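Local atomic coordinates of putative heme binding protein (PDB entry 6EU8), a protein that probably binds heme as a member of the HmuY-like family, with heme-binding properties that differ from those of the Porphyromonas gingivalis protein. Residues 86-91 with 159-164; 168-173 with 191-196; 112-117 with 129-134. All blocks are in the same frame, centred on the assembly; numbering follows the deposited sequence.

Contact 1: residues 86-91 with 159-164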
ATOM      1  N   ILE A  86     -11.811   3.229  -5.757  1.00 23.91           N
ATOM      2  CA  ILE A  86     -11.871   4.103  -6.947  1.00 25.34           C
ATOM      3  C   ILE A  86     -11.010   5.334  -6.778  1.00 24.48           C
ATOM      4  O   ILE A  86     -10.728   5.769  -5.664  1.00 24.98           O
ATOM      5  CB  ILE A  86     -13.308   4.635  -7.294  1.00 28.03           C
ATOM      6  CG1 ILE A  86     -13.890   5.488  -6.151  1.00 28.82           C
ATOM      7  CG2 ILE A  86     -14.215   3.492  -7.635  1.00 30.24           C
ATOM      8  CD1 ILE A  86     -15.217   6.148  -6.495  1.00 31.86           C
ATOM      9  N   ALA A  87     -10.560   5.877  -7.920  1.00 24.93           N
ATOM     10  CA  ALA A  87      -9.983   7.209  -7.985  1.00 25.66           C
ATOM     11  C   ALA A  87     -11.058   8.161  -8.490  1.00 24.84           C
ATOM     12  O   ALA A  87     -11.511   8.029  -9.630  1.00 29.26           O
ATOM     13  CB  ALA A  87      -8.774   7.261  -8.911  1.00 27.10           C
ATOM     14  N   THR A  88     -11.421   9.098  -7.637  1.00 26.63           N
ATOM     15  CA  THR A  88     -12.358  10.155  -8.022  1.00 26.58           C
ATOM     16  C   THR A  88     -11.645  11.204  -8.859  1.00 29.22           C
ATOM     17  O   THR A  88     -10.406  11.268  -8.883  1.00 27.47           O
ATOM     18  CB  THR A  88     -13.023  10.864  -6.822  1.00 26.74           C
ATOM     19  OG1 THR A  88     -12.150  11.814  -6.201  1.00 26.79           O
ATOM     20  CG2 THR A  88     -13.568   9.882  -5.766  1.00 28.16           C
ATOM     21  N   LYS A  89     -12.435  12.050  -9.506  1.00 28.77           N
ATOM     22  CA  LYS A  89     -11.933  13.238 -10.201  1.00 28.97           C
ATOM     23  C   LYS A  89     -11.688  14.430  -9.302  1.00 29.22           C
ATOM     24  O   LYS A  89     -11.198  15.460  -9.775  1.00 29.41           O
ATOM     25  CB  LYS A  89     -12.905  13.639 -11.324  1.00 32.65           C
ATOM     26  CG  LYS A  89     -14.195  14.313 -10.854  1.00 35.80           C
ATOM     27  CD  LYS A  89     -15.046  14.755 -12.050  1.00 38.71           C
ATOM     28  CE  LYS A  89     -16.462  15.152 -11.635  1.00 39.77           C
ATOM     29  NZ  LYS A  89     -16.564  16.395 -10.807  1.00 42.34           N
ATOM     30  N   GLU A  90     -12.036  14.332  -8.020  1.00 27.71           N
ATOM     31  CA  GLU A  90     -11.946  15.448  -7.101  1.00 29.36           C
ATOM     32  C   GLU A  90     -10.563  15.577  -6.483  1.00 28.72           C
ATOM     33  O   GLU A  90      -9.826  14.575  -6.361  1.00 27.72           O
ATOM     34  CB  GLU A  90     -13.011  15.335  -5.980  1.00 31.07           C
ATOM     35  CG  GLU A  90     -14.453  15.119  -6.462  1.00 32.17           C
ATOM     36  CD  GLU A  90     -14.999  16.218  -7.386  1.00 32.21           C
ATOM     37  OE1 GLU A  90     -14.520  17.369  -7.315  1.00 34.87           O
ATOM     38  OE2 GLU A  90     -15.901  15.914  -8.197  1.00 34.94           O
ATOM     39  N   THR A  91     -10.224  16.812  -6.122  1.00 28.87           N
ATOM     40  CA  THR A  91      -8.969  17.133  -5.444  0.50 30.34           C
ATOM     41  C   THR A  91      -9.176  17.551  -3.980  1.00 30.50           C
ATOM     42  O   THR A  91      -8.214  17.701  -3.249  1.00 30.31           O
ATOM     43  CB  THR A  91      -8.171  18.215  -6.229  0.50 31.84           C
ATOM     44  OG1 THR A  91      -6.765  18.021  -6.037  0.50 37.41           O
ATOM     45  CG2 THR A  91      -8.537  19.650  -5.812  0.50 31.46           C
ATOM     46  N   VAL A 159      -8.361  12.506  -5.057  1.00 25.03           N
ATOM     47  CA  VAL A 159      -8.916  11.867  -3.847  1.00 25.57           C
ATOM     48  C   VAL A 159      -9.377  10.459  -4.225  1.00 23.21           C
ATOM     49  O   VAL A 159     -10.179  10.273  -5.146  1.00 24.22           O
ATOM     50  CB  VAL A 159     -10.125  12.671  -3.267  1.00 24.83           C
ATOM     51  CG1 VAL A 159     -10.767  11.963  -2.074  1.00 27.28           C
ATOM     52  CG2 VAL A 159      -9.658  14.042  -2.789  1.00 27.35           C
ATOM     53  N   PHE A 160      -8.847   9.455  -3.505  1.00 23.38           N
ATOM     54  CA  PHE A 160      -9.291   8.065  -3.595  1.00 23.10           C
ATOM     55  C   PHE A 160     -10.387   7.771  -2.564  1.00 23.66           C
ATOM     56  O   PHE A 160     -10.408   8.371  -1.490  1.00 25.02           O
ATOM     57  CB  PHE A 160      -8.109   7.054  -3.417  1.00 23.82           C
ATOM     58  CG  PHE A 160      -7.048   7.169  -4.482  1.00 24.59           C
ATOM     59  CD1 PHE A 160      -6.028   8.099  -4.360  1.00 26.07           C
ATOM     60  CD2 PHE A 160      -7.065   6.345  -5.579  1.00 25.22           C
ATOM     61  CE1 PHE A 160      -5.040   8.247  -5.364  1.00 26.85           C
ATOM     62  CE2 PHE A 160      -6.079   6.465  -6.572  1.00 26.29           C
ATOM     63  CZ  PHE A 160      -5.065   7.414  -6.460  1.00 24.83           C
ATOM     64  N   VAL A 161     -11.288   6.866  -2.920  1.00 24.11           N
ATOM     65  CA  VAL A 161     -12.248   6.338  -1.949  1.00 25.12           C
ATOM     66  C   VAL A 161     -12.078   4.820  -1.874  1.00 23.76           C
ATOM     67  O   VAL A 161     -12.080   4.136  -2.893  1.00 24.88           O
ATOM     68  CB  VAL A 161     -13.705   6.725  -2.271  1.00 27.62           C
ATOM     69  CG1 VAL A 161     -14.621   6.158  -1.174  1.00 30.50           C
ATOM     70  CG2 VAL A 161     -13.855   8.262  -2.352  1.00 28.31           C
ATOM     71  N   VAL A 162     -11.950   4.316  -0.654  1.00 25.75           N
ATOM     72  CA  VAL A 162     -11.783   2.894  -0.389  1.00 26.75           C
ATOM     73  C   VAL A 162     -12.918   2.411   0.526  1.00 27.12           C
ATOM     74  O   VAL A 162     -13.126   2.999   1.589  1.00 26.98           O
ATOM     75  CB  VAL A 162     -10.433   2.595   0.291  1.00 25.77           C
ATOM     76  CG1 VAL A 162     -10.148   1.104   0.273  1.00 26.37           C
ATOM     77  CG2 VAL A 162      -9.275   3.330  -0.409  1.00 28.00           C
ATOM     78  N   LYS A 163     -13.581   1.338   0.101  1.00 26.07           N
ATOM     79  CA  LYS A 163     -14.643   0.649   0.887  1.00 28.80           C
ATOM     80  C   LYS A 163     -14.067  -0.588   1.539  1.00 29.51           C
ATOM     81  O   LYS A 163     -13.402  -1.399   0.843  1.00 28.82           O
ATOM     82  CB  LYS A 163     -15.790   0.180  -0.028  1.00 32.88           C
ATOM     83  CG  LYS A 163     -16.547   1.271  -0.756  1.00 37.13           C
ATOM     84  CD  LYS A 163     -17.334   0.780  -1.981  1.00 44.32           C
ATOM     85  CE  LYS A 163     -18.616   0.055  -1.631  1.00 50.48           C
ATOM     86  NZ  LYS A 163     -19.527   0.081  -2.807  1.00 55.55           N
ATOM     87  N   PHE A 164     -14.335  -0.770   2.849  1.00 30.00           N
ATOM     88  CA  PHE A 164     -13.745  -1.851   3.654  1.00 29.56           C
ATOM     89  C   PHE A 164     -14.725  -2.988   3.972  1.00 33.89           C
ATOM     90  O   PHE A 164     -15.940  -2.835   3.779  1.00 32.72           O
ATOM     91  CB  PHE A 164     -13.108  -1.275   4.912  1.00 30.46           C
ATOM     92  CG  PHE A 164     -12.041  -0.255   4.605  1.00 30.44           C
ATOM     93  CD1 PHE A 164     -10.868  -0.656   3.967  1.00 30.62           C
ATOM     94  CD2 PHE A 164     -12.223   1.092   4.901  1.00 30.93           C
ATOM     95  CE1 PHE A 164      -9.898   0.280   3.631  1.00 28.82           C
ATOM     96  CE2 PHE A 164     -11.244   2.034   4.586  1.00 31.36           C
ATOM     97  CZ  PHE A 164     -10.082   1.619   3.942  1.00 30.18           C
TER
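Thr88 reaches across to the backbone of Val159 with every atom of its side chain. Its CB lies 3.4 Å from Val159 O. A chi1 of 78° turns the hydroxyl to the same oxygen; OG1 donates to Val159 O over 2.7 Å, tilted about 20° from the carbonyl plane. The same OG1 accepts from Glu90 N in an ST turn. The other branch, CG2, lies 3.5 Å from Val159 O and packs against Val161 CG2 at 3.8 Å.

Thr88 N also donates to Val159 O, close to the line of its C=O bond, and Val159 N returns a nearly straight bond to Glu90 O. Before the turn, Ile86 and Val161 form an antiparallel hydrogen-bonded pair, Ile86 N to Val161 O and Val161 N to Ile86 O each 3.0 Å, with Ile86 CG1 alongside Val161 CB. On the other face of the sheet Ala87 CB approaches Phe160 CE2 at 3.7 Å. Beyond the turn, the backbone of Thr91 packs on Val159 CG2.

Two donors from one threonine thus grip Val159 O, while the OG1 that supplies one of them also holds Glu90 N, so the hydroxyl's rotation is fixed where regular strand pairing ends and the chain turns away.

Contact 2: residues 168-173 with 191-196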
ATOM      1  N   SER A 168     -17.348   0.166   6.465  0.50 33.17           N
ATOM      2  CA  SER A 168     -16.728   1.477   6.610  0.50 32.62           C
ATOM      3  C   SER A 168     -16.136   1.899   5.268  0.50 30.05           C
ATOM      4  O   SER A 168     -16.140   1.141   4.289  0.50 27.77           O
ATOM      5  CB  SER A 168     -15.642   1.451   7.679  0.50 33.69           C
ATOM      6  OG  SER A 168     -16.173   1.204   8.975  0.50 37.75           O
ATOM      7  N   TYR A 169     -15.709   3.150   5.212  1.00 29.06           N
ATOM      8  CA  TYR A 169     -15.015   3.688   4.021  1.00 28.75           C
ATOM      9  C   TYR A 169     -14.175   4.902   4.373  1.00 28.46           C
ATOM     10  O   TYR A 169     -14.377   5.539   5.395  1.00 27.75           O
ATOM     11  CB  TYR A 169     -15.999   4.001   2.895  1.00 30.43           C
ATOM     12  CG  TYR A 169     -17.024   5.062   3.225  1.00 33.61           C
ATOM     13  CD1 TYR A 169     -18.256   4.715   3.807  1.00 34.40           C
ATOM     14  CD2 TYR A 169     -16.804   6.403   2.901  1.00 36.42           C
ATOM     15  CE1 TYR A 169     -19.210   5.690   4.081  1.00 37.82           C
ATOM     16  CE2 TYR A 169     -17.751   7.383   3.196  1.00 37.59           C
ATOM     17  CZ  TYR A 169     -18.948   7.018   3.776  1.00 40.89           C
ATOM     18  OH  TYR A 169     -19.903   7.984   4.061  1.00 44.94           O
ATOM     19  N   ALA A 170     -13.158   5.167   3.542  1.00 26.79           N
ATOM     20  CA  ALA A 170     -12.328   6.370   3.699  1.00 27.98           C
ATOM     21  C   ALA A 170     -12.114   7.084   2.379  1.00 25.61           C
ATOM     22  O   ALA A 170     -12.050   6.464   1.303  1.00 27.21           O
ATOM     23  CB  ALA A 170     -10.993   6.021   4.299  1.00 26.80           C
ATOM     24  N   LYS A 171     -12.030   8.412   2.503  1.00 25.66           N
ATOM     25  CA  LYS A 171     -11.448   9.294   1.485  1.00 27.49           C
ATOM     26  C   LYS A 171      -9.993   9.479   1.836  1.00 25.16           C
ATOM     27  O   LYS A 171      -9.654   9.821   2.978  1.00 24.69           O
ATOM     28  CB  LYS A 171     -12.145  10.658   1.515  1.00 29.97           C
ATOM     29  CG  LYS A 171     -13.663  10.603   1.360  1.00 34.90           C
ATOM     30  CD  LYS A 171     -14.234  11.998   1.568  1.00 37.69           C
ATOM     31  CE  LYS A 171     -15.658  11.987   2.086  1.00 43.60           C
ATOM     32  NZ  LYS A 171     -16.057  13.409   2.345  1.00 43.16           N
ATOM     33  N   ILE A 172      -9.102   9.273   0.853  1.00 24.60           N
ATOM     34  CA  ILE A 172      -7.654   9.346   1.077  1.00 24.17           C
ATOM     35  C   ILE A 172      -6.977  10.242   0.018  1.00 22.76           C
ATOM     36  O   ILE A 172      -7.253  10.087  -1.168  1.00 26.80           O
ATOM     37  CB  ILE A 172      -7.016   7.924   1.022  1.00 24.00           C
ATOM     38  CG1 ILE A 172      -7.678   6.949   2.033  1.00 26.06           C
ATOM     39  CG2 ILE A 172      -5.519   8.023   1.261  1.00 25.73           C
ATOM     40  CD1 ILE A 172      -7.175   5.505   1.980  1.00 27.23           C
ATOM     41  N   LYS A 173      -6.160  11.188   0.478  1.00 25.42           N
ATOM     42  CA  LYS A 173      -5.325  12.012  -0.411  1.00 26.28           C
ATOM     43  C   LYS A 173      -3.881  11.852   0.027  1.00 24.00           C
ATOM     44  O   LYS A 173      -3.498  12.222   1.141  1.00 24.53           O
ATOM     45  CB  LYS A 173      -5.739  13.495  -0.344  1.00 29.23           C
ATOM     46  CG  LYS A 173      -4.961  14.366  -1.338  1.00 35.70           C
ATOM     47  CD  LYS A 173      -5.818  15.441  -1.990  1.00 40.29           C
ATOM     48  CE  LYS A 173      -4.956  16.512  -2.667  1.00 44.72           C
ATOM     49  NZ  LYS A 173      -5.545  17.002  -3.950  1.00 42.96           N
ATOM     50  N   TYR A 191      -6.554  11.595   5.545  1.00 28.00           N
ATOM     51  CA  TYR A 191      -7.770  10.838   5.282  1.00 26.97           C
ATOM     52  C   TYR A 191      -8.994  11.271   6.117  1.00 25.67           C
ATOM     53  O   TYR A 191      -8.828  11.896   7.154  1.00 27.95           O
ATOM     54  CB  TYR A 191      -7.533   9.313   5.450  1.00 27.26           C
ATOM     55  CG  TYR A 191      -7.215   8.866   6.837  1.00 27.73           C
ATOM     56  CD1 TYR A 191      -5.917   8.860   7.323  1.00 28.24           C
ATOM     57  CD2 TYR A 191      -8.237   8.431   7.697  1.00 28.31           C
ATOM     58  CE1 TYR A 191      -5.627   8.410   8.612  1.00 30.91           C
ATOM     59  CE2 TYR A 191      -7.957   8.008   8.963  1.00 31.41           C
ATOM     60  CZ  TYR A 191      -6.673   7.981   9.417  1.00 31.62           C
ATOM     61  OH  TYR A 191      -6.408   7.543  10.686  1.00 36.30           O
ATOM     62  N   GLU A 192     -10.166  10.901   5.639  1.00 27.42           N
ATOM     63  CA  GLU A 192     -11.440  11.047   6.384  1.00 27.37           C
ATOM     64  C   GLU A 192     -12.143   9.669   6.357  1.00 25.04           C
ATOM     65  O   GLU A 192     -12.618   9.233   5.310  1.00 26.71           O
ATOM     66  CB  GLU A 192     -12.309  12.172   5.781  1.00 30.90           C
ATOM     67  CG  GLU A 192     -11.601  13.525   5.758  1.00 32.89           C
ATOM     68  CD  GLU A 192     -12.509  14.721   5.461  1.00 34.79           C
ATOM     69  OE1 GLU A 192     -13.650  14.532   5.008  1.00 36.39           O
ATOM     70  OE2 GLU A 192     -12.042  15.873   5.674  1.00 34.64           O
ATOM     71  N   PHE A 193     -12.183   9.003   7.511  1.00 28.06           N
ATOM     72  CA  PHE A 193     -12.720   7.624   7.661  1.00 27.08           C
ATOM     73  C   PHE A 193     -14.108   7.675   8.310  1.00 27.90           C
ATOM     74  O   PHE A 193     -14.229   8.293   9.354  1.00 29.58           O
ATOM     75  CB  PHE A 193     -11.772   6.815   8.555  1.00 28.19           C
ATOM     76  CG  PHE A 193     -12.228   5.408   8.855  1.00 29.67           C
ATOM     77  CD1 PHE A 193     -11.909   4.346   8.016  1.00 29.81           C
ATOM     78  CD2 PHE A 193     -12.943   5.138  10.011  1.00 32.07           C
ATOM     79  CE1 PHE A 193     -12.317   3.050   8.295  1.00 31.19           C
ATOM     80  CE2 PHE A 193     -13.346   3.850  10.301  1.00 32.68           C
ATOM     81  CZ  PHE A 193     -13.048   2.800   9.443  1.00 32.57           C
ATOM     82  N   GLN A 194     -15.086   7.019   7.684  1.00 29.16           N
ATOM     83  CA  GLN A 194     -16.450   6.871   8.247  1.00 30.56           C
ATOM     84  C   GLN A 194     -16.624   5.473   8.907  1.00 31.19           C
ATOM     85  O   GLN A 194     -16.812   4.506   8.164  1.00 32.46           O
ATOM     86  CB  GLN A 194     -17.482   7.071   7.139  1.00 33.87           C
ATOM     87  CG  GLN A 194     -18.939   6.929   7.612  1.00 35.46           C
ATOM     88  CD  GLN A 194     -19.275   7.851   8.777  1.00 40.81           C
ATOM     89  OE1 GLN A 194     -19.318   9.068   8.615  1.00 39.56           O
ATOM     90  NE2 GLN A 194     -19.473   7.274   9.967  1.00 38.86           N
ATOM     91  N   PRO A 195     -16.600   5.385  10.275  1.00 32.27           N
ATOM     92  CA  PRO A 195     -16.845   4.088  10.933  1.00 34.81           C
ATOM     93  C   PRO A 195     -18.294   3.609  10.817  1.00 37.12           C
ATOM     94  O   PRO A 195     -19.213   4.417  10.622  1.00 40.06           O
ATOM     95  CB  PRO A 195     -16.478   4.331  12.403  1.00 34.72           C
ATOM     96  CG  PRO A 195     -15.880   5.696  12.473  1.00 34.75           C
ATOM     97  CD  PRO A 195     -16.353   6.444  11.279  1.00 34.54           C
ATOM     98  N   LYS A 196     -18.470   2.294  10.911  1.00 37.61           N
ATOM     99  CA  LYS A 196     -19.797   1.676  11.020  1.00 40.06           C
ATOM    100  C   LYS A 196     -19.966   1.134  12.434  1.00 42.28           C
ATOM    101  O   LYS A 196     -19.040   1.104  13.249  1.00 40.20           O
ATOM    102  CB  LYS A 196     -19.962   0.534  10.003  1.00 40.53           C
ATOM    103  CG  LYS A 196     -20.357   0.979   8.603  1.00 42.81           C
ATOM    104  CD  LYS A 196     -21.720   1.658   8.612  1.00 46.05           C
ATOM    105  CE  LYS A 196     -22.426   1.550   7.276  1.00 48.69           C
ATOM    106  NZ  LYS A 196     -21.638   2.215   6.206  1.00 51.95           N
ATOM    107  OXT LYS A 196     -21.064   0.715  12.802  1.00 45.97           O
TER
HETATM  108  O   HOH W   1     -15.965   0.735  11.398  1.00 42.15           O
HETATM  109  O   HOH W   2     -15.767  13.128   5.084  1.00 44.62           O
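Ser168 CB packs obliquely against the Phe193 ring, 3.4 Å from CZ. At Tyr169 the antiparallel pairing with Gln194 is uneven: Gln194 N donates to Tyr169 O over 2.8 Å, whereas the return bond from Tyr169 N to Gln194 O is weak. With chi1 at 62° the tyrosine ring is set alongside Gln194, whose CB lies over one ring face in a CH-pi contact, 3.8 Å from the centroid. The Gln194 chain bends at chi2 toward the following residue, NE2 donating in plane to a lone pair of Pro195 O.

Ala170, a non-hydrogen-bonded partner of Phe193, sets its CB near the ring plane at the edge, 4.2 Å from CD1. Lys171 exchanges two backbone bonds with Glu192; its NZ is 3.8 Å from Glu192 OE1, a long salt bridge, and NZ bonds to a water and to Val96 O as well. Ile172 CG1 packs against Tyr191 CB at 4.2 Å.

Antiparallel pairing of two strands consecutive in the chain, 169-178 and 184-194, makes a beta hairpin; its side chains alternate between a face with Ala170, Ile172, Tyr191 and Phe193 and one with Tyr169, Lys171, Glu192 and Gln194.

Contact 3: residues 112-117 with 129-134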
ATOM      1  N   ASP A 112       5.505 -13.760  -8.449  1.00 22.98           N
ATOM      2  CA  ASP A 112       6.937 -13.588  -8.738  1.00 24.70           C
ATOM      3  C   ASP A 112       7.225 -12.249  -9.384  1.00 24.28           C
ATOM      4  O   ASP A 112       7.977 -12.144 -10.379  1.00 24.13           O
ATOM      5  CB  ASP A 112       7.455 -14.741  -9.617  1.00 24.90           C
ATOM      6  CG  ASP A 112       7.543 -16.056  -8.871  1.00 27.33           C
ATOM      7  OD1 ASP A 112       7.746 -16.075  -7.657  1.00 24.54           O
ATOM      8  OD2 ASP A 112       7.479 -17.119  -9.536  1.00 34.94           O
ATOM      9  N   LYS A 113       6.633 -11.205  -8.821  1.00 23.25           N
ATOM     10  CA  LYS A 113       6.740  -9.855  -9.409  1.00 24.30           C
ATOM     11  C   LYS A 113       7.123  -8.778  -8.397  1.00 25.21           C
ATOM     12  O   LYS A 113       7.916  -7.891  -8.719  1.00 27.05           O
ATOM     13  CB  LYS A 113       5.455  -9.487 -10.151  1.00 29.11           C
ATOM     14  CG  LYS A 113       5.394 -10.102 -11.557  1.00 35.48           C
ATOM     15  CD  LYS A 113       4.001 -10.083 -12.173  1.00 43.45           C
ATOM     16  CE  LYS A 113       4.011 -10.721 -13.563  1.00 47.57           C
ATOM     17  NZ  LYS A 113       2.655 -11.176 -13.988  1.00 52.98           N
ATOM     18  N   MET A 114       6.593  -8.820  -7.174  1.00 22.13           N
ATOM     19  CA  MET A 114       6.867  -7.756  -6.191  1.00 21.32           C
ATOM     20  C   MET A 114       8.244  -7.903  -5.545  1.00 22.43           C
ATOM     21  O   MET A 114       8.557  -8.963  -4.992  1.00 22.03           O
ATOM     22  CB  MET A 114       5.791  -7.700  -5.115  1.00 21.39           C
ATOM     23  CG  MET A 114       5.862  -6.458  -4.218  1.00 21.99           C
ATOM     24  SD  MET A 114       4.731  -6.470  -2.797  1.00 22.98           S
ATOM     25  CE  MET A 114       5.561  -7.610  -1.751  1.00 21.82           C
ATOM     26  N   LEU A 115       9.084  -6.855  -5.617  1.00 22.20           N
ATOM     27  CA  LEU A 115      10.434  -6.947  -5.070  1.00 22.76           C
ATOM     28  C   LEU A 115      10.473  -7.028  -3.557  1.00 21.27           C
ATOM     29  O   LEU A 115       9.930  -6.148  -2.867  1.00 21.77           O
ATOM     30  CB  LEU A 115      11.281  -5.722  -5.465  1.00 25.58           C
ATOM     31  CG  LEU A 115      11.966  -5.711  -6.807  1.00 28.68           C
ATOM     32  CD1 LEU A 115      12.605  -4.341  -7.022  1.00 28.42           C
ATOM     33  CD2 LEU A 115      13.045  -6.778  -6.858  1.00 26.81           C
ATOM     34  N   VAL A 116      11.165  -8.045  -3.036  1.00 21.81           N
ATOM     35  CA  VAL A 116      11.458  -8.157  -1.612  1.00 21.31           C
ATOM     36  C   VAL A 116      12.958  -8.154  -1.234  1.00 21.55           C
ATOM     37  O   VAL A 116      13.291  -8.136  -0.061  1.00 23.42           O
ATOM     38  CB  VAL A 116      10.749  -9.399  -0.982  1.00 21.63           C
ATOM     39  CG1 VAL A 116       9.232  -9.266  -1.060  1.00 24.00           C
ATOM     40  CG2 VAL A 116      11.197 -10.695  -1.649  1.00 22.68           C
ATOM     41  N   GLY A 117      13.822  -8.084  -2.255  1.00 24.74           N
ATOM     42  CA  GLY A 117      15.289  -8.037  -2.044  1.00 26.53           C
ATOM     43  C   GLY A 117      15.911  -7.453  -3.305  1.00 27.89           C
ATOM     44  O   GLY A 117      15.774  -8.013  -4.402  1.00 26.90           O
ATOM     45  N   THR A 129      15.322 -10.711  -5.657  1.00 23.01           N
ATOM     46  CA  THR A 129      14.344 -11.597  -4.957  1.00 23.09           C
ATOM     47  C   THR A 129      12.934 -11.015  -5.027  1.00 22.09           C
ATOM     48  O   THR A 129      12.725  -9.827  -4.757  1.00 22.28           O
ATOM     49  CB  THR A 129      14.760 -11.792  -3.500  1.00 23.26           C
ATOM     50  OG1 THR A 129      16.152 -12.172  -3.461  1.00 26.96           O
ATOM     51  CG2 THR A 129      13.943 -12.930  -2.807  1.00 23.59           C
ATOM     52  N   VAL A 130      11.966 -11.866  -5.358  1.00 21.71           N
ATOM     53  CA  VAL A 130      10.529 -11.489  -5.444  1.00 21.19           C
ATOM     54  C   VAL A 130       9.647 -12.343  -4.517  1.00 19.87           C
ATOM     55  O   VAL A 130       9.966 -13.471  -4.183  1.00 20.95           O
ATOM     56  CB  VAL A 130       9.994 -11.590  -6.871  1.00 22.42           C
ATOM     57  CG1 VAL A 130      10.659 -10.532  -7.771  1.00 23.60           C
ATOM     58  CG2 VAL A 130      10.215 -12.968  -7.473  1.00 22.23           C
ATOM     59  N   ALA A 131       8.507 -11.766  -4.133  1.00 20.02           N
ATOM     60  CA  ALA A 131       7.469 -12.494  -3.372  1.00 20.54           C
ATOM     61  C   ALA A 131       6.824 -13.538  -4.268  1.00 20.86           C
ATOM     62  O   ALA A 131       6.415 -13.238  -5.382  1.00 21.39           O
ATOM     63  CB  ALA A 131       6.443 -11.514  -2.869  1.00 20.05           C
ATOM     64  N   GLY A 132       6.707 -14.789  -3.796  1.00 20.51           N
ATOM     65  CA  GLY A 132       6.042 -15.817  -4.629  1.00 22.07           C
ATOM     66  C   GLY A 132       4.620 -15.436  -5.027  1.00 22.54           C
ATOM     67  O   GLY A 132       4.197 -15.637  -6.170  1.00 25.12           O
ATOM     68  N   MET A 133       3.878 -14.872  -4.078  1.00 22.11           N
ATOM     69  CA  MET A 133       2.588 -14.304  -4.328  1.00 23.43           C
ATOM     70  C   MET A 133       2.396 -13.067  -3.451  1.00 22.47           C
ATOM     71  O   MET A 133       2.776 -13.110  -2.289  1.00 23.11           O
ATOM     72  CB  MET A 133       1.515 -15.343  -3.924  1.00 28.22           C
ATOM     73  CG  MET A 133       1.426 -16.585  -4.790  1.00 33.69           C
ATOM     74  SD  MET A 133       0.896 -16.364  -6.505  1.00 42.68           S
ATOM     75  CE  MET A 133      -0.126 -14.901  -6.429  1.00 41.60           C
ATOM     76  N   ALA A 134       1.822 -12.010  -4.011  1.00 21.54           N
ATOM     77  CA  ALA A 134       1.478 -10.809  -3.265  1.00 21.65           C
ATOM     78  C   ALA A 134       0.162 -10.211  -3.776  1.00 22.51           C
ATOM     79  O   ALA A 134      -0.237 -10.442  -4.918  1.00 25.32           O
ATOM     80  CB  ALA A 134       2.615  -9.767  -3.308  1.00 22.70           C
TER
HETATM   81  O   HOH W   3       4.865 -11.183  -6.440  1.00 21.01           O
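Val116 and Gly117 both face Thr129 across the contact, and the backbone bonds follow from that. Thr129 O takes a bond of 2.9 Å from Val116 N, tilted about 30° from the carbonyl plane, and a weak one from Gly117 N; Thr129 N answers with a nearly straight bond to Gly117 O. Two residues on, Ala131 N donates to Met114 O over 2.9 Å. At the far end Asp112 N is shared between two carbonyls: it bonds to Gly132 O at 3.2 Å from well above the carbonyl plane, and weakly to Ala131 O.

A water supplements this end of the pairing, accepting from Lys113 N and donating to Ala131 O over 2.8 Å. The carboxylate of Asp112 has its polar partner elsewhere, OD1 bonding to His45 on strand 44-48, which also pairs with the strand of residues 129-134.

Side-chain packing surrounds these bonds. Val130 lays CG2 against the backbone of Asp112, 3.6 Å from its CA. The Met114 chain runs out with CG anti to the backbone N (chi1 -169°) and then bends at the sulfur, so that SD and CE both lie 4.0 Å from Ala134 CB and CE also approaches Ala131 CB, an apolar cluster. Val116 divides its two methyls: CG1 meets Ala131 CB, while CG2 lies 3.7 Å from Thr129 CG2. Leu115, the non-hydrogen-bonded partner of Val130, sends its side chain in a diverging direction, and its CD2 approaches Thr129 O.

Two residues set opposite one, with both their N-H groups directed at Thr129 O, make a classic beta bulge; here it falls where the chain turns a corner at Val116, on strand 115-117 of the large antiparallel sheet.

Overall arrangement
All three contacts belong to the large antiparallel sheet and each is partly buried. Contacts 1 and 2 are adjoining parts of it, their centres 10 Å apart: strand 160-163 pairs with strand 169-178, Phe160 O hydrogen-bonding to Ile172 N, and Lys173 NZ donates to Thr91 O. Contact 3 lies on the opposite side of the chain's centre, its centre about 27 Å from that of contact 1, and is nested within the loop that contact 1 closes. Regular pairing distinguishes contact 2, with a face of charged and polar side chains and one tyrosine, and an apolar and aromatic face; contact 1 adds a threonine hydroxyl to backbone bonds just past the strand end, and contact 3 has a bulge flanked by aliphatic side chains.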